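Local atomic coordinates of Sodium/sialic acid symporter SiaT (Proteus mirabilis, PDB entry 5NVA), a protein that uses the sodium gradient to import the sialic acid N-acetylneuraminic acid across the bacterial inner membrane, moving two sodium ions with each sugar. Residues P46-G51 with T270-I275; E113-V118 with F427-N432; V136-Y141 with I393-S398. One frame throughout, in Å; residues are numbered along the deposited sequence.

Interaction 1. Residues P46-G51 with T270-I275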
ATOM      1  N   PRO A  46       5.035 -15.836 -12.229  1.00 23.25           N
ATOM      2  CA  PRO A  46       5.433 -15.080 -13.421  1.00 25.70           C
ATOM      3  C   PRO A  46       5.444 -13.585 -13.141  1.00 25.23           C
ATOM      4  O   PRO A  46       4.781 -13.086 -12.227  1.00 24.67           O
ATOM      5  CB  PRO A  46       4.362 -15.449 -14.453  1.00 23.77           C
ATOM      6  CG  PRO A  46       3.177 -15.840 -13.638  1.00 28.96           C
ATOM      7  CD  PRO A  46       3.724 -16.486 -12.396  1.00 29.29           C
ATOM      8  N   GLY A  47       6.219 -12.866 -13.957  1.00 25.65           N
ATOM      9  CA  GLY A  47       6.441 -11.450 -13.701  1.00 26.58           C
ATOM     10  C   GLY A  47       5.171 -10.622 -13.763  1.00 23.61           C
ATOM     11  O   GLY A  47       4.970  -9.718 -12.950  1.00 26.77           O
ATOM     12  N   TRP A  48       4.296 -10.918 -14.728  1.00 24.76           N
ATOM     13  CA  TRP A  48       3.084 -10.121 -14.888  1.00 30.23           C
ATOM     14  C   TRP A  48       2.154 -10.279 -13.690  1.00 28.89           C
ATOM     15  O   TRP A  48       1.493  -9.319 -13.276  1.00 31.05           O
ATOM     16  CB  TRP A  48       2.367 -10.503 -16.184  1.00 28.33           C
ATOM     17  CG  TRP A  48       1.677 -11.834 -16.131  1.00 29.80           C
ATOM     18  CD1 TRP A  48       2.205 -13.045 -16.470  1.00 28.00           C
ATOM     19  CD2 TRP A  48       0.331 -12.086 -15.711  1.00 24.90           C
ATOM     20  NE1 TRP A  48       1.270 -14.037 -16.289  1.00 31.84           N
ATOM     21  CE2 TRP A  48       0.112 -13.474 -15.822  1.00 26.14           C
ATOM     22  CE3 TRP A  48      -0.710 -11.274 -15.250  1.00 21.40           C
ATOM     23  CZ2 TRP A  48      -1.106 -14.066 -15.491  1.00 23.32           C
ATOM     24  CZ3 TRP A  48      -1.917 -11.864 -14.921  1.00 27.22           C
ATOM     25  CH2 TRP A  48      -2.104 -13.247 -15.043  1.00 28.87           C
ATOM     26  N   ALA A  49       2.088 -11.485 -13.119  1.00 27.34           N
ATOM     27  CA  ALA A  49       1.250 -11.699 -11.944  1.00 28.59           C
ATOM     28  C   ALA A  49       1.811 -10.968 -10.733  1.00 23.19           C
ATOM     29  O   ALA A  49       1.056 -10.393  -9.941  1.00 19.79           O
ATOM     30  CB  ALA A  49       1.110 -13.193 -11.659  1.00 21.91           C
ATOM     31  N   ALA A  50       3.136 -10.978 -10.571  1.00 24.43           N
ATOM     32  CA  ALA A  50       3.753 -10.190  -9.512  1.00 24.14           C
ATOM     33  C   ALA A  50       3.517  -8.700  -9.720  1.00 26.06           C
ATOM     34  O   ALA A  50       3.369  -7.954  -8.746  1.00 24.01           O
ATOM     35  CB  ALA A  50       5.251 -10.487  -9.439  1.00 20.33           C
ATOM     36  N   GLY A  51       3.467  -8.254 -10.977  1.00 23.09           N
ATOM     37  CA  GLY A  51       3.259  -6.840 -11.244  1.00 22.84           C
ATOM     38  C   GLY A  51       1.861  -6.378 -10.876  1.00 20.92           C
ATOM     39  O   GLY A  51       1.686  -5.337 -10.237  1.00 20.72           O
ATOM     40  N   THR A 270      11.568 -10.194 -13.361  1.00 24.12           N
ATOM     41  CA  THR A 270      11.466  -9.099 -12.400  1.00 29.46           C
ATOM     42  C   THR A 270      11.242  -7.767 -13.105  1.00 27.20           C
ATOM     43  O   THR A 270      10.421  -6.954 -12.664  1.00 22.12           O
ATOM     44  CB  THR A 270      12.725  -9.034 -11.534  1.00 30.62           C
ATOM     45  OG1 THR A 270      12.917 -10.289 -10.869  1.00 33.07           O
ATOM     46  CG2 THR A 270      12.604  -7.930 -10.495  1.00 23.23           C
ATOM     47  N   LYS A 271      11.973  -7.523 -14.195  1.00 27.23           N
ATOM     48  CA  LYS A 271      11.758  -6.312 -14.979  1.00 29.96           C
ATOM     49  C   LYS A 271      10.319  -6.228 -15.472  1.00 29.93           C
ATOM     50  O   LYS A 271       9.732  -5.141 -15.527  1.00 30.21           O
ATOM     51  CB  LYS A 271      12.739  -6.274 -16.153  1.00 31.64           C
ATOM     52  CG  LYS A 271      12.389  -5.293 -17.260  1.00 35.48           C
ATOM     53  CD  LYS A 271      13.651  -4.790 -17.945  1.00 38.96           C
ATOM     54  CE  LYS A 271      13.388  -4.393 -19.388  1.00 41.48           C
ATOM     55  NZ  LYS A 271      13.219  -5.582 -20.268  1.00 58.65           N
ATOM     56  N   ARG A 272       9.726  -7.376 -15.808  1.00 28.41           N
ATOM     57  CA  ARG A 272       8.343  -7.387 -16.268  1.00 27.96           C
ATOM     58  C   ARG A 272       7.372  -7.132 -15.121  1.00 28.74           C
ATOM     59  O   ARG A 272       6.275  -6.604 -15.345  1.00 21.28           O
ATOM     60  CB  ARG A 272       8.046  -8.719 -16.959  1.00 28.21           C
ATOM     61  CG  ARG A 272       6.581  -9.008 -17.195  1.00 48.23           C
ATOM     62  CD  ARG A 272       6.274  -8.906 -18.681  1.00 56.34           C
ATOM     63  NE  ARG A 272       5.049  -9.616 -19.034  1.00 64.20           N
ATOM     64  CZ  ARG A 272       5.026 -10.747 -19.731  1.00 69.55           C
ATOM     65  NH1 ARG A 272       3.873 -11.342 -20.004  1.00 70.70           N
ATOM     66  NH2 ARG A 272       6.163 -11.284 -20.149  1.00 69.04           N
ATOM     67  N   THR A 273       7.753  -7.492 -13.895  1.00 23.67           N
ATOM     68  CA  THR A 273       6.952  -7.116 -12.733  1.00 22.26           C
ATOM     69  C   THR A 273       6.809  -5.602 -12.642  1.00 19.81           C
ATOM     70  O   THR A 273       5.708  -5.080 -12.427  1.00 22.91           O
ATOM     71  CB  THR A 273       7.585  -7.672 -11.454  1.00 26.22           C
ATOM     72  OG1 THR A 273       7.574  -9.105 -11.490  1.00 24.46           O
ATOM     73  CG2 THR A 273       6.830  -7.189 -10.223  1.00 21.34           C
ATOM     74  N   LEU A 274       7.917  -4.876 -12.815  1.00 18.51           N
ATOM     75  CA  LEU A 274       7.875  -3.421 -12.733  1.00 23.01           C
ATOM     76  C   LEU A 274       7.112  -2.819 -13.906  1.00 23.31           C
ATOM     77  O   LEU A 274       6.371  -1.843 -13.736  1.00 25.25           O
ATOM     78  CB  LEU A 274       9.295  -2.856 -12.674  1.00 18.79           C
ATOM     79  CG  LEU A 274      10.154  -3.302 -11.490  1.00 22.48           C
ATOM     80  CD1 LEU A 274      11.462  -2.531 -11.460  1.00 22.65           C
ATOM     81  CD2 LEU A 274       9.398  -3.131 -10.183  1.00 23.03           C
ATOM     82  N   ILE A 275       7.278  -3.384 -15.104  1.00 25.54           N
ATOM     83  CA  ILE A 275       6.590  -2.858 -16.280  1.00 27.01           C
ATOM     84  C   ILE A 275       5.085  -3.052 -16.146  1.00 24.59           C
ATOM     85  O   ILE A 275       4.297  -2.142 -16.431  1.00 26.56           O
ATOM     86  CB  ILE A 275       7.133  -3.516 -17.560  1.00 28.45           C
ATOM     87  CG1 ILE A 275       8.574  -3.073 -17.819  1.00 29.74           C
ATOM     88  CG2 ILE A 275       6.251  -3.177 -18.753  1.00 23.24           C
ATOM     89  CD1 ILE A 275       9.217  -3.759 -19.004  1.00 35.56           C
TER
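T273 carries the largest share of the contact, lying against G47, A50 and G51. Its OG1 stands 3.0 Å from G47 O, although its single hydroxyl proton has a second acceptor within reach, E269 O, one turn back in its own helix. The methyl, CG2, is set anti to the backbone N and lies 3.6 Å from G51 N. The backbones themselves are in direct contact: T273 CA makes a CA-H...O contact of 3.3 Å to G47 O, and G51 CA sits 3.2 Å from T273 O. G47 and G51 form a GxxxG motif, and the bare backbone it presents allows the short segments' axes to approach within 7.1 Å at a crossing angle of -39°. Toward the cytoplasmic end, R272 runs alongside the first helical turn; its CG is 3.9 Å from W48 N, and a bend at chi2 (109°) brings NE to 4.0 Å from W48 CB. E269 also takes part here, its carboxylate accepting from G47 N. Helix 47-58, which carries the sodium ligand A56, is thus held at its cytoplasmic start between helix 267-301 and helix 155-203, where W180 and V183 pack on A49, while helix 89-102 meets K271 and L274 through F93.

Interaction 2. Residues E113-V118 with F427-N432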
ATOM      1  N   GLU A 113      21.581  -5.684   7.401  1.00 27.59           N
ATOM      2  CA  GLU A 113      22.642  -6.310   8.184  1.00 29.58           C
ATOM      3  C   GLU A 113      23.825  -6.693   7.305  1.00 27.43           C
ATOM      4  O   GLU A 113      24.980  -6.576   7.730  1.00 32.01           O
ATOM      5  CB  GLU A 113      22.118  -7.538   8.932  1.00 30.34           C
ATOM      6  CG  GLU A 113      23.204  -8.252   9.734  1.00 29.67           C
ATOM      7  CD  GLU A 113      22.656  -9.234  10.753  1.00 38.10           C
ATOM      8  OE1 GLU A 113      21.418  -9.359  10.864  1.00 29.55           O
ATOM      9  OE2 GLU A 113      23.469  -9.879  11.448  1.00 40.12           O
ATOM     10  N   ALA A 114      23.557  -7.150   6.078  1.00 23.87           N
ATOM     11  CA  ALA A 114      24.645  -7.466   5.157  1.00 25.27           C
ATOM     12  C   ALA A 114      25.448  -6.225   4.798  1.00 24.91           C
ATOM     13  O   ALA A 114      26.650  -6.319   4.526  1.00 26.81           O
ATOM     14  CB  ALA A 114      24.091  -8.125   3.893  1.00 18.78           C
ATOM     15  N   ARG A 115      24.806  -5.056   4.796  1.00 24.23           N
ATOM     16  CA  ARG A 115      25.472  -3.799   4.480  1.00 27.05           C
ATOM     17  C   ARG A 115      25.974  -3.078   5.729  1.00 25.15           C
ATOM     18  O   ARG A 115      27.064  -2.497   5.712  1.00 28.08           O
ATOM     19  CB  ARG A 115      24.519  -2.893   3.695  1.00 26.21           C
ATOM     20  CG  ARG A 115      25.054  -1.500   3.408  1.00 28.20           C
ATOM     21  CD  ARG A 115      26.253  -1.543   2.474  1.00 32.83           C
ATOM     22  NE  ARG A 115      26.739  -0.203   2.164  1.00 32.59           N
ATOM     23  CZ  ARG A 115      27.571   0.486   2.939  1.00 28.86           C
ATOM     24  NH1 ARG A 115      28.011  -0.041   4.073  1.00 25.02           N
ATOM     25  NH2 ARG A 115      27.962   1.700   2.579  1.00 26.27           N
ATOM     26  N   PHE A 116      25.197  -3.108   6.818  1.00 20.10           N
ATOM     27  CA  PHE A 116      25.578  -2.440   8.052  1.00 27.82           C
ATOM     28  C   PHE A 116      25.675  -3.500   9.141  1.00 25.53           C
ATOM     29  O   PHE A 116      26.656  -4.251   9.182  1.00 29.21           O
ATOM     30  CB  PHE A 116      24.593  -1.312   8.375  1.00 25.71           C
ATOM     31  CG  PHE A 116      24.552  -0.231   7.334  1.00 25.36           C
ATOM     32  CD1 PHE A 116      25.703   0.463   6.993  1.00 20.35           C
ATOM     33  CD2 PHE A 116      23.366   0.090   6.694  1.00 22.00           C
ATOM     34  CE1 PHE A 116      25.671   1.461   6.035  1.00 20.67           C
ATOM     35  CE2 PHE A 116      23.328   1.087   5.735  1.00 21.12           C
ATOM     36  CZ  PHE A 116      24.483   1.774   5.407  1.00 21.36           C
ATOM     37  N   ASP A 117      24.702  -3.589  10.042  1.00 26.86           N
ATOM     38  CA  ASP A 117      24.670  -4.673  11.017  1.00 31.56           C
ATOM     39  C   ASP A 117      23.222  -4.903  11.444  1.00 32.96           C
ATOM     40  O   ASP A 117      22.292  -4.298  10.901  1.00 31.57           O
ATOM     41  CB  ASP A 117      25.610  -4.387  12.202  1.00 25.63           C
ATOM     42  CG  ASP A 117      25.217  -3.149  12.999  1.00 41.51           C
ATOM     43  OD1 ASP A 117      24.128  -2.583  12.774  1.00 39.52           O
ATOM     44  OD2 ASP A 117      26.014  -2.742  13.873  1.00 45.75           O
ATOM     45  N   VAL A 118      23.037  -5.779  12.435  1.00 32.98           N
ATOM     46  CA  VAL A 118      21.699  -6.196  12.841  1.00 28.28           C
ATOM     47  C   VAL A 118      20.900  -5.055  13.463  1.00 29.96           C
ATOM     48  O   VAL A 118      19.667  -5.137  13.530  1.00 30.59           O
ATOM     49  CB  VAL A 118      21.806  -7.393  13.809  1.00 33.09           C
ATOM     50  CG1 VAL A 118      22.300  -6.938  15.177  1.00 30.29           C
ATOM     51  CG2 VAL A 118      20.476  -8.132  13.918  1.00 23.54           C
ATOM     52  N   PHE A 427      24.055   3.894  -1.952  1.00 27.33           N
ATOM     53  CA  PHE A 427      24.694   4.983  -2.677  1.00 31.42           C
ATOM     54  C   PHE A 427      25.881   5.616  -1.963  1.00 30.20           C
ATOM     55  O   PHE A 427      26.706   6.249  -2.628  1.00 31.65           O
ATOM     56  CB  PHE A 427      23.667   6.080  -2.993  1.00 29.56           C
ATOM     57  CG  PHE A 427      22.549   5.621  -3.888  1.00 31.91           C
ATOM     58  CD1 PHE A 427      22.754   5.467  -5.249  1.00 36.48           C
ATOM     59  CD2 PHE A 427      21.298   5.340  -3.367  1.00 28.09           C
ATOM     60  CE1 PHE A 427      21.728   5.043  -6.076  1.00 33.18           C
ATOM     61  CE2 PHE A 427      20.267   4.916  -4.190  1.00 24.84           C
ATOM     62  CZ  PHE A 427      20.484   4.767  -5.545  1.00 27.40           C
ATOM     63  N   VAL A 428      25.993   5.473  -0.647  1.00 33.23           N
ATOM     64  CA  VAL A 428      27.083   6.069   0.119  1.00 29.10           C
ATOM     65  C   VAL A 428      27.990   4.930   0.567  1.00 35.76           C
ATOM     66  O   VAL A 428      27.721   4.265   1.574  1.00 30.73           O
ATOM     67  CB  VAL A 428      26.570   6.885   1.311  1.00 34.75           C
ATOM     68  CG1 VAL A 428      27.730   7.565   2.027  1.00 32.42           C
ATOM     69  CG2 VAL A 428      25.545   7.912   0.849  1.00 23.94           C
ATOM     70  N   LYS A 429      29.080   4.709  -0.173  1.00 31.26           N
ATOM     71  CA  LYS A 429      29.939   3.563   0.107  1.00 36.83           C
ATOM     72  C   LYS A 429      30.695   3.731   1.420  1.00 32.67           C
ATOM     73  O   LYS A 429      30.929   2.751   2.136  1.00 36.11           O
ATOM     74  CB  LYS A 429      30.915   3.338  -1.047  1.00 33.17           C
ATOM     75  CG  LYS A 429      31.588   1.982  -0.997  1.00 49.67           C
ATOM     76  CD  LYS A 429      30.553   0.872  -0.878  1.00 62.71           C
ATOM     77  CE  LYS A 429      31.079  -0.302  -0.067  1.00 58.83           C
ATOM     78  NZ  LYS A 429      30.525  -0.308   1.317  1.00 45.28           N
ATOM     79  N   ARG A 430      31.078   4.965   1.758  1.00 34.10           N
ATOM     80  CA  ARG A 430      31.818   5.206   2.993  1.00 28.94           C
ATOM     81  C   ARG A 430      30.993   4.909   4.238  1.00 28.27           C
ATOM     82  O   ARG A 430      31.569   4.698   5.310  1.00 30.60           O
ATOM     83  CB  ARG A 430      32.310   6.654   3.035  1.00 34.17           C
ATOM     84  CG  ARG A 430      33.634   6.885   2.327  1.00 50.95           C
ATOM     85  CD  ARG A 430      34.793   6.344   3.144  1.00 53.26           C
ATOM     86  NE  ARG A 430      36.078   6.595   2.499  1.00 70.60           N
ATOM     87  CZ  ARG A 430      37.256   6.343   3.059  1.00 71.12           C
ATOM     88  NH1 ARG A 430      37.314   5.831   4.281  1.00 65.68           N
ATOM     89  NH2 ARG A 430      38.377   6.605   2.400  1.00 68.70           N
ATOM     90  N   ALA A 431      29.670   4.880   4.119  1.00 24.99           N
ATOM     91  CA  ALA A 431      28.810   4.687   5.278  1.00 27.81           C
ATOM     92  C   ALA A 431      28.991   3.296   5.870  1.00 29.93           C
ATOM     93  O   ALA A 431      29.144   2.308   5.147  1.00 29.95           O
ATOM     94  CB  ALA A 431      27.351   4.905   4.894  1.00 23.68           C
ATOM     95  N   ASN A 432      28.950   3.222   7.198  1.00 25.75           N
ATOM     96  CA  ASN A 432      29.199   1.992   7.934  1.00 28.74           C
ATOM     97  C   ASN A 432      28.096   1.781   8.966  1.00 26.07           C
ATOM     98  O   ASN A 432      27.157   2.575   9.079  1.00 25.31           O
ATOM     99  CB  ASN A 432      30.578   2.027   8.602  1.00 29.60           C
ATOM    100  CG  ASN A 432      30.844   3.338   9.314  1.00 30.97           C
ATOM    101  OD1 ASN A 432      30.184   3.668  10.300  1.00 31.59           O
ATOM    102  ND2 ASN A 432      31.811   4.096   8.812  1.00 30.78           N
TER
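R115 and A431 are joined by a forked set of hydrogen bonds. The guanidinium comes end-on, and both NH1 (2.8 Å) and NH2 (2.9 Å) donate to the one carbonyl oxygen, A431 O, reaching it from the same face of its carbonyl plane. That oxygen lies close to the guanidinium plane, but the hydrogen bonds are bent, with N-H...O angles of 142° and 139°. NH2 also makes a weak bond to V428 O (2.8 Å), at the other end of the type I turn from V428 to A431, while NE donates to G425 O in the last turn of helix 415-427. With these partners around its edge, the flat group is fixed in rotation.

Each face of the guanidinium has a neighbour. K429 NZ sits over the centre of one, 3.5 Å from R115 CZ, and donates to K484 O; F116 CE1 lies over the opposite face, offset toward the rim. The F116 ring in turn has R115 CG over one of its faces. It packs apolarly on A431, CE1 to CB 4.0 Å, and its CD1 lies 3.3 Å from N432 O.

The two like charges so close together probably cost energy, but the carbonyls gathered by R115 should offset it. A cation grouped with G425 O and V428 O where helix 415-427 ends would also suit the negative end of the helix dipole, tying the cytoplasmic turn to helix 110-115.

Interaction 3. Residues V136-Y141 with I393-S398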
ATOM      1  N   VAL A 136      -3.188  -2.334   8.185  1.00 24.05           N
ATOM      2  CA  VAL A 136      -4.287  -3.290   8.072  1.00 24.81           C
ATOM      3  C   VAL A 136      -5.520  -2.765   8.797  1.00 29.14           C
ATOM      4  O   VAL A 136      -6.637  -2.793   8.266  1.00 24.85           O
ATOM      5  CB  VAL A 136      -3.864  -4.667   8.612  1.00 28.02           C
ATOM      6  CG1 VAL A 136      -5.063  -5.595   8.688  1.00 22.93           C
ATOM      7  CG2 VAL A 136      -2.779  -5.270   7.739  1.00 19.74           C
ATOM      8  N   ALA A 137      -5.332  -2.269  10.023  1.00 26.40           N
ATOM      9  CA  ALA A 137      -6.460  -1.765  10.802  1.00 27.12           C
ATOM     10  C   ALA A 137      -7.089  -0.544  10.142  1.00 30.79           C
ATOM     11  O   ALA A 137      -8.317  -0.406  10.119  1.00 35.40           O
ATOM     12  CB  ALA A 137      -6.009  -1.435  12.224  1.00 21.13           C
ATOM     13  N   ILE A 138      -6.265   0.351   9.595  1.00 28.23           N
ATOM     14  CA  ILE A 138      -6.794   1.557   8.966  1.00 28.00           C
ATOM     15  C   ILE A 138      -7.503   1.215   7.659  1.00 32.89           C
ATOM     16  O   ILE A 138      -8.538   1.806   7.326  1.00 27.30           O
ATOM     17  CB  ILE A 138      -5.665   2.584   8.760  1.00 31.83           C
ATOM     18  CG1 ILE A 138      -5.135   3.063  10.112  1.00 40.54           C
ATOM     19  CG2 ILE A 138      -6.151   3.766   7.939  1.00 27.66           C
ATOM     20  CD1 ILE A 138      -3.920   3.959  10.010  1.00 40.03           C
ATOM     21  N   ILE A 139      -6.967   0.253   6.902  1.00 23.31           N
ATOM     22  CA  ILE A 139      -7.625  -0.175   5.670  1.00 27.36           C
ATOM     23  C   ILE A 139      -8.981  -0.798   5.978  1.00 26.65           C
ATOM     24  O   ILE A 139      -9.983  -0.504   5.314  1.00 24.27           O
ATOM     25  CB  ILE A 139      -6.720  -1.146   4.887  1.00 25.42           C
ATOM     26  CG1 ILE A 139      -5.578  -0.390   4.208  1.00 24.59           C
ATOM     27  CG2 ILE A 139      -7.525  -1.921   3.856  1.00 26.29           C
ATOM     28  CD1 ILE A 139      -4.500  -1.298   3.671  1.00 22.36           C
ATOM     29  N   THR A 140      -9.035  -1.664   6.994  1.00 26.52           N
ATOM     30  CA  THR A 140     -10.298  -2.290   7.369  1.00 29.14           C
ATOM     31  C   THR A 140     -11.308  -1.251   7.843  1.00 26.65           C
ATOM     32  O   THR A 140     -12.486  -1.299   7.469  1.00 26.75           O
ATOM     33  CB  THR A 140     -10.062  -3.338   8.459  1.00 23.73           C
ATOM     34  OG1 THR A 140      -9.045  -4.254   8.037  1.00 28.16           O
ATOM     35  CG2 THR A 140     -11.343  -4.104   8.751  1.00 23.66           C
ATOM     36  N   TYR A 141     -10.857  -0.297   8.661  1.00 28.13           N
ATOM     37  CA  TYR A 141     -11.768   0.692   9.226  1.00 37.02           C
ATOM     38  C   TYR A 141     -12.296   1.641   8.157  1.00 39.55           C
ATOM     39  O   TYR A 141     -13.461   2.048   8.204  1.00 38.89           O
ATOM     40  CB  TYR A 141     -11.059   1.464  10.344  1.00 35.48           C
ATOM     41  CG  TYR A 141     -11.605   2.847  10.607  1.00 47.72           C
ATOM     42  CD1 TYR A 141     -11.089   3.959   9.953  1.00 53.92           C
ATOM     43  CD2 TYR A 141     -12.632   3.042  11.522  1.00 49.33           C
ATOM     44  CE1 TYR A 141     -11.587   5.224  10.196  1.00 52.29           C
ATOM     45  CE2 TYR A 141     -13.131   4.304  11.777  1.00 49.60           C
ATOM     46  CZ  TYR A 141     -12.608   5.391  11.107  1.00 63.07           C
ATOM     47  OH  TYR A 141     -13.103   6.649  11.354  1.00 75.72           O
ATOM     48  N   ILE A 393     -11.753  -2.964  15.108  1.00 34.91           N
ATOM     49  CA  ILE A 393     -12.955  -2.885  15.936  1.00 33.84           C
ATOM     50  C   ILE A 393     -12.864  -1.694  16.880  1.00 42.22           C
ATOM     51  O   ILE A 393     -13.818  -0.921  17.032  1.00 38.64           O
ATOM     52  CB  ILE A 393     -13.161  -4.199  16.712  1.00 36.05           C
ATOM     53  CG1 ILE A 393     -13.310  -5.377  15.749  1.00 37.29           C
ATOM     54  CG2 ILE A 393     -14.373  -4.095  17.626  1.00 39.37           C
ATOM     55  CD1 ILE A 393     -13.359  -6.722  16.442  1.00 34.98           C
ATOM     56  N   TRP A 394     -11.707  -1.537  17.529  1.00 45.30           N
ATOM     57  CA  TRP A 394     -11.456  -0.386  18.391  1.00 41.05           C
ATOM     58  C   TRP A 394     -11.689   0.926  17.651  1.00 34.84           C
ATOM     59  O   TRP A 394     -12.300   1.857  18.189  1.00 45.75           O
ATOM     60  CB  TRP A 394     -10.023  -0.466  18.921  1.00 46.09           C
ATOM     61  CG  TRP A 394      -9.578   0.665  19.797  1.00 54.88           C
ATOM     62  CD1 TRP A 394     -10.365   1.536  20.493  1.00 51.80           C
ATOM     63  CD2 TRP A 394      -8.223   1.042  20.070  1.00 63.83           C
ATOM     64  NE1 TRP A 394      -9.583   2.434  21.180  1.00 56.44           N
ATOM     65  CE2 TRP A 394      -8.264   2.151  20.938  1.00 57.87           C
ATOM     66  CE3 TRP A 394      -6.980   0.549  19.663  1.00 68.16           C
ATOM     67  CZ2 TRP A 394      -7.107   2.775  21.405  1.00 62.02           C
ATOM     68  CZ3 TRP A 394      -5.835   1.168  20.127  1.00 63.65           C
ATOM     69  CH2 TRP A 394      -5.906   2.269  20.990  1.00 63.21           C
ATOM     70  N   LEU A 395     -11.220   1.009  16.404  1.00 40.64           N
ATOM     71  CA  LEU A 395     -11.358   2.240  15.631  1.00 41.01           C
ATOM     72  C   LEU A 395     -12.814   2.543  15.297  1.00 45.39           C
ATOM     73  O   LEU A 395     -13.190   3.716  15.188  1.00 43.98           O
ATOM     74  CB  LEU A 395     -10.532   2.145  14.346  1.00 39.17           C
ATOM     75  CG  LEU A 395      -9.097   2.685  14.351  1.00 44.13           C
ATOM     76  CD1 LEU A 395      -8.323   2.240  15.584  1.00 45.86           C
ATOM     77  CD2 LEU A 395      -8.375   2.257  13.083  1.00 44.12           C
ATOM     78  N   VAL A 396     -13.643   1.515  15.138  1.00 46.27           N
ATOM     79  CA  VAL A 396     -15.036   1.716  14.748  1.00 45.72           C
ATOM     80  C   VAL A 396     -15.935   1.930  15.960  1.00 39.94           C
ATOM     81  O   VAL A 396     -16.829   2.778  15.930  1.00 42.25           O
ATOM     82  CB  VAL A 396     -15.520   0.527  13.892  1.00 43.21           C
ATOM     83  CG1 VAL A 396     -16.938   0.767  13.405  1.00 43.85           C
ATOM     84  CG2 VAL A 396     -14.592   0.312  12.709  1.00 40.90           C
ATOM     85  N   LEU A 397     -15.717   1.178  17.037  1.00 42.95           N
ATOM     86  CA  LEU A 397     -16.570   1.257  18.217  1.00 44.98           C
ATOM     87  C   LEU A 397     -16.211   2.414  19.143  1.00 54.72           C
ATOM     88  O   LEU A 397     -16.720   2.463  20.268  1.00 55.37           O
ATOM     89  CB  LEU A 397     -16.518  -0.061  18.996  1.00 43.54           C
ATOM     90  CG  LEU A 397     -17.133  -1.287  18.317  1.00 52.87           C
ATOM     91  CD1 LEU A 397     -17.221  -2.449  19.294  1.00 45.04           C
ATOM     92  CD2 LEU A 397     -18.503  -0.960  17.742  1.00 46.38           C
ATOM     93  N   SER A 398     -15.363   3.339  18.706  1.00 53.43           N
ATOM     94  CA  SER A 398     -15.008   4.493  19.526  1.00 55.21           C
ATOM     95  C   SER A 398     -14.662   5.698  18.657  1.00 54.17           C
ATOM     96  O   SER A 398     -13.608   5.734  18.021  1.00 60.73           O
ATOM     97  CB  SER A 398     -13.837   4.159  20.451  1.00 52.14           C
ATOM     98  OG  SER A 398     -12.638   3.984  19.716  1.00 54.54           O
TER
HETATM   99  O   HOH W   1     -12.170   6.790  13.979  1.00 53.52           O
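Y141 reaches L395 and V396 because its CG is set anti to the backbone N (chi1 155°) and its ring is turned nearly perpendicular at chi2 (-91°), which brings the CD2–CE2 side of the ring to the end of the other helix. L395 meets it at about a right angle; its chi1 of -93° is displaced from the usual staggered value. The closest apolar approaches converge on one ring atom: Y141 CD2 is 3.6 Å from L395 CB and also 3.6 Å from V396 CG2, and this V396 methyl comes in at the ring edge, near its plane. Farther back, L395 CD2 lies 3.9 Å from Y141 CB and 4.0 Å from A137 O, with A137 CB and the I138 side chain at its margin.

Within the LeuT fold, the contact joins the middle of helix 118-151 to the periplasmic end of helix 370-396. R135, which binds the sialic acid, immediately precedes the first segment, and the I138 side chain comes within about 8 Å of the bound N-acetyl-beta-neuraminic acid.

The polar link runs through water: one molecule hydrogen-bonds Y141 OH at 2.8 Å and donates weakly to L395 O at 3.5 Å. V396 also packs on V144 and R148 of helix 118-151 and on P155, the first residue of helix 155-203.

In the fold
From the N terminus the chain first supplies P46-G51 on helix 47-58, then E113-V118 at the end of helix 110-115 and V136-Y141 on the next helix, 118-151. T270-I275 returns to the first of these and closes interaction 1, a loop of 218 intervening residues. I393-S398 next closes interaction 3, and F427-N432 closes interaction 2, so interaction 3 lies wholly within the span of interaction 2, whereas interaction 1 crosses both. Interactions 2 and 3 have centres 38 Å apart. On the cytoplasmic side interaction 1 ties helix 47-58 to helix 267-301, and interaction 2 ties helix 110-115 to the turn between helices 415-427 and 433-452; interaction 3 lies toward the periplasm.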